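Local coordinates for protein glutamate racemase (Francisella tularensis subsp. tularensis, PDB 3OUT) that belongs to the Asp/Glu/hydantoin racemase family and binds D-glutamic acid in a pocket of its fold, at residues P31-A42 with N231-P242. Residues are numbered along the deposited sequence; the frame is centred on the assembly and turned at random.
Sequences PNEDIIYFGDIA and NPEYRFYVTDIP
T239 meets D40 and A42 where the parallel strands 234-238 and 35-39 end. T239 CB lies 3.6 Å from D40 OD1 and 3.9 Å from A42 CB. T239 OG1 sits between the backbone N and the carbonyl carbon (chi1 55°), donates to the anti lone pair of D40 OD1 at 2.7 Å and accepts from A42 N at 3.0 Å. It thus bridges the side chain of D40, the centre of an inverse gamma turn, and the backbone of A42 just beyond. The methyl CG2 lies against F38 CZ. D40 OD2 forms a salt bridge with R43 NE and a hydrogen bond with Y46 OH of the D-glutamic acid pocket.

Along the strands the amides alternate as in a regular parallel ladder, from I35 N to E233 O through to T239 N with G39 O. At the other end D34 extends this pattern with its carboxylate: E233 N gives OD1 a nearly straight bond (2.8 Å, 170°) from above the carboxylate plane. A water links E33 O to Y234 OH.

On one face, I36 lies alongside R235 and places CD1 over the guanidinium, 3.3 Å from R235 NH2; its other branch, CG2, meets Y237 CD2 at 3.7 Å. R235 bends at chi3 (-84°), and NH1 reaches Y237 OH; R51 of another subunit hydrogen-bonds the same OH and makes a cation-pi contact with the ring. On the other face, I35 CD1 touches the edge of the Y234 ring, and Y37 CB packs on F236 CD2 with the two side chains nearly perpendicular.

That second face is covered by helix 20-29, with L20 against Y37 and F236, and L26 against I35. Within the six-stranded parallel sheet, the pair is flanked by strand 10-14 beside 35-39 and strand 259-262 beside 234-238.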
loop_
_atom_site.group_PDB
_atom_site.type_symbol
_atom_site.label_atom_id
_atom_site.label_comp_id
_atom_site.label_asym_id
_atom_site.label_seq_id
_atom_site.Cartn_x
_atom_site.Cartn_y
_atom_site.Cartn_z
ATOM N N PRO B 31 -10.086 21.930 24.773
ATOM C CA PRO B 31 -9.268 21.082 25.614
ATOM C C PRO B 31 -9.941 19.823 26.156
ATOM O O PRO B 31 -9.214 18.962 26.650
ATOM C CB PRO B 31 -8.925 22.007 26.797
ATOM C CG PRO B 31 -10.014 22.990 26.770
ATOM C CD PRO B 31 -10.273 23.271 25.359
ATOM N N ASN B 32 -11.265 19.716 26.023
ATOM C CA ASN B 32 -11.999 18.539 26.519
ATOM C C ASN B 32 -12.282 17.530 25.432
ATOM O O ASN B 32 -12.884 16.533 25.735
ATOM C CB ASN B 32 -13.359 18.896 27.128
ATOM C CG ASN B 32 -13.289 19.892 28.263
ATOM O OD1 ASN B 32 -12.392 19.869 29.102
ATOM N ND2 ASN B 32 -14.296 20.777 28.306
ATOM N N GLU B 33 -11.905 17.803 24.189
ATOM C CA GLU B 33 -12.205 16.883 23.063
ATOM C C GLU B 33 -11.174 15.770 22.891
ATOM O O GLU B 33 -9.969 16.000 23.032
ATOM C CB GLU B 33 -12.291 17.649 21.768
ATOM C CG GLU B 33 -13.384 18.698 21.708
ATOM C CD GLU B 33 -14.795 18.101 21.762
ATOM O OE1 GLU B 33 -14.979 16.996 21.207
ATOM O OE2 GLU B 33 -15.715 18.757 22.305
ATOM N N ASP B 34 -11.653 14.561 22.587
ATOM C CA ASP B 34 -10.770 13.477 22.156
ATOM C C ASP B 34 -10.357 13.740 20.704
ATOM O O ASP B 34 -11.139 14.260 19.892
ATOM C CB ASP B 34 -11.518 12.163 22.213
ATOM C CG ASP B 34 -11.885 11.736 23.634
ATOM O OD1 ASP B 34 -11.228 12.141 24.631
ATOM O OD2 ASP B 34 -12.845 10.948 23.733
ATOM N N ILE B 35 -9.113 13.403 20.365
ATOM C CA ILE B 35 -8.578 13.617 19.015
ATOM C C ILE B 35 -7.870 12.344 18.561
ATOM O O ILE B 35 -7.069 11.753 19.303
ATOM C CB ILE B 35 -7.559 14.813 18.960
ATOM C CG1 ILE B 35 -8.164 16.101 19.573
ATOM C CG2 ILE B 35 -7.067 15.026 17.507
ATOM C CD1 ILE B 35 -7.216 17.291 19.576
ATOM N N ILE B 36 -8.135 11.961 17.311
ATOM C CA ILE B 36 -7.397 10.924 16.623
ATOM C C ILE B 36 -6.635 11.632 15.498
ATOM O O ILE B 36 -7.255 12.216 14.619
ATOM C CB ILE B 36 -8.319 9.867 15.984
ATOM C CG1 ILE B 36 -9.057 9.069 17.053
ATOM C CG2 ILE B 36 -7.500 8.960 15.042
ATOM C CD1 ILE B 36 -10.103 8.038 16.472
ATOM N N TYR B 37 -5.313 11.617 15.571
ATOM C CA TYR B 37 -4.460 12.082 14.504
ATOM C C TYR B 37 -4.085 10.868 13.611
ATOM O O TYR B 37 -3.693 9.803 14.139
ATOM C CB TYR B 37 -3.182 12.687 15.073
ATOM C CG TYR B 37 -2.123 12.954 14.015
ATOM C CD1 TYR B 37 -2.116 14.138 13.290
ATOM C CD2 TYR B 37 -1.109 12.031 13.757
ATOM C CE1 TYR B 37 -1.189 14.377 12.287
ATOM C CE2 TYR B 37 -0.172 12.265 12.747
ATOM C CZ TYR B 37 -0.191 13.421 12.035
ATOM O OH TYR B 37 0.747 13.661 11.027
ATOM N N PHE B 38 -4.189 11.048 12.301
ATOM C CA PHE B 38 -3.702 10.043 11.345
ATOM C C PHE B 38 -2.611 10.604 10.494
ATOM O O PHE B 38 -2.815 11.617 9.808
ATOM C CB PHE B 38 -4.804 9.502 10.432
ATOM C CG PHE B 38 -4.424 8.201 9.746
ATOM C CD1 PHE B 38 -4.861 7.000 10.265
ATOM C CD2 PHE B 38 -3.560 8.193 8.668
ATOM C CE1 PHE B 38 -4.449 5.797 9.707
ATOM C CE2 PHE B 38 -3.161 6.998 8.089
ATOM C CZ PHE B 38 -3.619 5.797 8.632
ATOM N N GLY B 39 -1.472 9.941 10.472
ATOM C CA GLY B 39 -0.416 10.321 9.543
ATOM C C GLY B 39 0.054 9.106 8.770
ATOM O O GLY B 39 0.440 8.084 9.369
ATOM N N ASP B 40 0.042 9.214 7.445
ATOM C CA ASP B 40 0.508 8.155 6.538
ATOM C C ASP B 40 2.020 8.255 6.358
ATOM O O ASP B 40 2.538 8.423 5.244
ATOM C CB ASP B 40 -0.220 8.263 5.196
ATOM C CG ASP B 40 0.016 7.103 4.280
ATOM O OD1 ASP B 40 0.531 6.038 4.711
ATOM O OD2 ASP B 40 -0.330 7.271 3.072
ATOM N N ILE B 41 2.726 8.121 7.466
ATOM C CA ILE B 41 4.202 8.260 7.520
ATOM C C ILE B 41 4.945 7.298 6.558
ATOM O O ILE B 41 6.029 7.613 6.072
ATOM C CB ILE B 41 4.730 8.151 8.984
ATOM C CG1 ILE B 41 3.929 9.023 9.966
ATOM C CG2 ILE B 41 6.205 8.570 9.059
ATOM C CD1 ILE B 41 3.737 10.517 9.543
ATOM N N ALA B 42 4.364 6.132 6.279
ATOM C CA ALA B 42 4.979 5.164 5.365
ATOM C C ALA B 42 5.136 5.694 3.947
ATOM O O ALA B 42 6.040 5.268 3.239
ATOM C CB ALA B 42 4.177 3.861 5.347
ATOM N N ASN B 231 -10.111 12.238 31.366
ATOM C CA ASN B 231 -9.007 12.815 30.632
ATOM C C ASN B 231 -9.255 12.632 29.133
ATOM O O ASN B 231 -9.641 11.543 28.726
ATOM C CB ASN B 231 -7.709 12.087 30.986
ATOM C CG ASN B 231 -7.152 12.500 32.331
ATOM O OD1 ASN B 231 -7.853 13.069 33.168
ATOM N ND2 ASN B 231 -5.861 12.276 32.511
ATOM N N PRO B 232 -9.015 13.679 28.326
ATOM C CA PRO B 232 -9.156 13.489 26.889
ATOM C C PRO B 232 -8.132 12.516 26.373
ATOM O O PRO B 232 -7.015 12.430 26.900
ATOM C CB PRO B 232 -8.913 14.875 26.310
ATOM C CG PRO B 232 -9.139 15.801 27.424
ATOM C CD PRO B 232 -8.783 15.078 28.667
ATOM N N GLU B 233 -8.546 11.786 25.355
ATOM C CA GLU B 233 -7.739 10.792 24.740
ATOM C C GLU B 233 -7.189 11.379 23.447
ATOM O O GLU B 233 -7.964 11.749 22.561
ATOM C CB GLU B 233 -8.571 9.543 24.435
ATOM C CG GLU B 233 -8.878 8.657 25.681
ATOM C CD GLU B 233 -7.612 8.295 26.488
ATOM O OE1 GLU B 233 -6.747 7.566 25.941
ATOM O OE2 GLU B 233 -7.482 8.761 27.667
ATOM N N TYR B 234 -5.869 11.429 23.375
ATOM C CA TYR B 234 -5.162 11.830 22.152
ATOM C C TYR B 234 -4.425 10.639 21.567
ATOM O O TYR B 234 -3.437 10.157 22.169
ATOM C CB TYR B 234 -4.186 12.934 22.442
ATOM C CG TYR B 234 -4.820 14.134 23.127
ATOM C CD1 TYR B 234 -5.758 14.904 22.473
ATOM C CD2 TYR B 234 -4.516 14.438 24.437
ATOM C CE1 TYR B 234 -6.368 15.992 23.095
ATOM C CE2 TYR B 234 -5.109 15.518 25.068
ATOM C CZ TYR B 234 -6.014 16.311 24.385
ATOM O OH TYR B 234 -6.633 17.380 25.043
ATOM N N ARG B 235 -4.856 10.174 20.385
ATOM C CA ARG B 235 -4.287 8.938 19.790
ATOM C C ARG B 235 -3.607 9.342 18.500
ATOM O O ARG B 235 -4.182 10.084 17.728
ATOM C CB ARG B 235 -5.358 7.892 19.491
ATOM C CG ARG B 235 -5.912 7.189 20.707
ATOM C CD ARG B 235 -6.906 6.101 20.356
ATOM N NE ARG B 235 -8.270 6.628 20.142
ATOM C CZ ARG B 235 -9.272 6.034 19.468
ATOM N NH1 ARG B 235 -9.113 4.859 18.874
ATOM N NH2 ARG B 235 -10.480 6.630 19.412
ATOM N N PHE B 236 -2.385 8.872 18.300
ATOM C CA PHE B 236 -1.601 9.205 17.117
ATOM C C PHE B 236 -1.431 7.898 16.384
ATOM O O PHE B 236 -0.670 7.023 16.829
ATOM C CB PHE B 236 -0.267 9.852 17.467
ATOM C CG PHE B 236 -0.444 11.161 18.252
ATOM C CD1 PHE B 236 -0.603 11.138 19.621
ATOM C CD2 PHE B 236 -0.515 12.383 17.591
ATOM C CE1 PHE B 236 -0.832 12.315 20.318
ATOM C CE2 PHE B 236 -0.712 13.551 18.303
ATOM C CZ PHE B 236 -0.858 13.521 19.626
ATOM N N TYR B 237 -2.182 7.745 15.302
ATOM C CA TYR B 237 -2.121 6.539 14.480
ATOM C C TYR B 237 -1.315 6.819 13.235
ATOM O O TYR B 237 -1.595 7.774 12.510
ATOM C CB TYR B 237 -3.521 6.129 14.083
ATOM C CG TYR B 237 -4.338 5.454 15.164
ATOM C CD1 TYR B 237 -3.803 4.428 15.955
ATOM C CD2 TYR B 237 -5.671 5.778 15.321
ATOM C CE1 TYR B 237 -4.611 3.759 16.911
ATOM C CE2 TYR B 237 -6.480 5.148 16.237
ATOM C CZ TYR B 237 -5.951 4.138 17.048
ATOM O OH TYR B 237 -6.782 3.460 17.947
ATOM N N VAL B 238 -0.262 6.019 13.004
ATOM C CA VAL B 238 0.627 6.260 11.902
ATOM C C VAL B 238 0.965 4.953 11.185
ATOM O O VAL B 238 0.997 3.874 11.813
ATOM C CB VAL B 238 1.926 7.001 12.377
ATOM C CG1 VAL B 238 1.561 8.390 12.908
ATOM C CG2 VAL B 238 2.659 6.208 13.483
ATOM N N THR B 239 1.253 5.056 9.881
ATOM C CA THR B 239 1.590 3.864 9.097
ATOM C C THR B 239 3.092 3.542 9.070
ATOM O O THR B 239 3.479 2.528 8.525
ATOM C CB THR B 239 1.076 3.995 7.648
ATOM O OG1 THR B 239 1.590 5.195 7.090
ATOM C CG2 THR B 239 -0.466 4.037 7.633
ATOM N N ASP B 240 3.908 4.396 9.676
ATOM C CA ASP B 240 5.329 4.041 9.922
ATOM C C ASP B 240 5.844 4.833 11.098
ATOM O O ASP B 240 5.321 5.919 11.409
ATOM C CB ASP B 240 6.174 4.368 8.705
ATOM C CG ASP B 240 7.534 3.698 8.752
ATOM O OD1 ASP B 240 7.605 2.635 9.430
ATOM O OD2 ASP B 240 8.509 4.247 8.173
ATOM N N ILE B 241 6.871 4.280 11.755
ATOM C CA ILE B 241 7.558 4.988 12.831
ATOM C C ILE B 241 9.047 4.849 12.545
ATOM O O ILE B 241 9.720 3.958 13.083
ATOM C CB ILE B 241 7.139 4.509 14.266
ATOM C CG1 ILE B 241 5.626 4.690 14.416
ATOM C CG2 ILE B 241 7.948 5.264 15.321
ATOM C CD1 ILE B 241 5.047 4.053 15.656
ATOM N N PRO B 242 9.578 5.733 11.692
ATOM C CA PRO B 242 11.035 5.799 11.513
ATOM C C PRO B 242 11.729 6.534 12.661
ATOM O O PRO B 242 11.088 7.236 13.456
ATOM C CB PRO B 242 11.188 6.572 10.210
ATOM C CG PRO B 242 9.998 7.491 10.226
ATOM C CD PRO B 242 8.869 6.749 10.878
HETATM O O HOH W 1 -8.386 18.237 23.279
HETATM O O HOH W 2 -11.785 10.692 27.139
#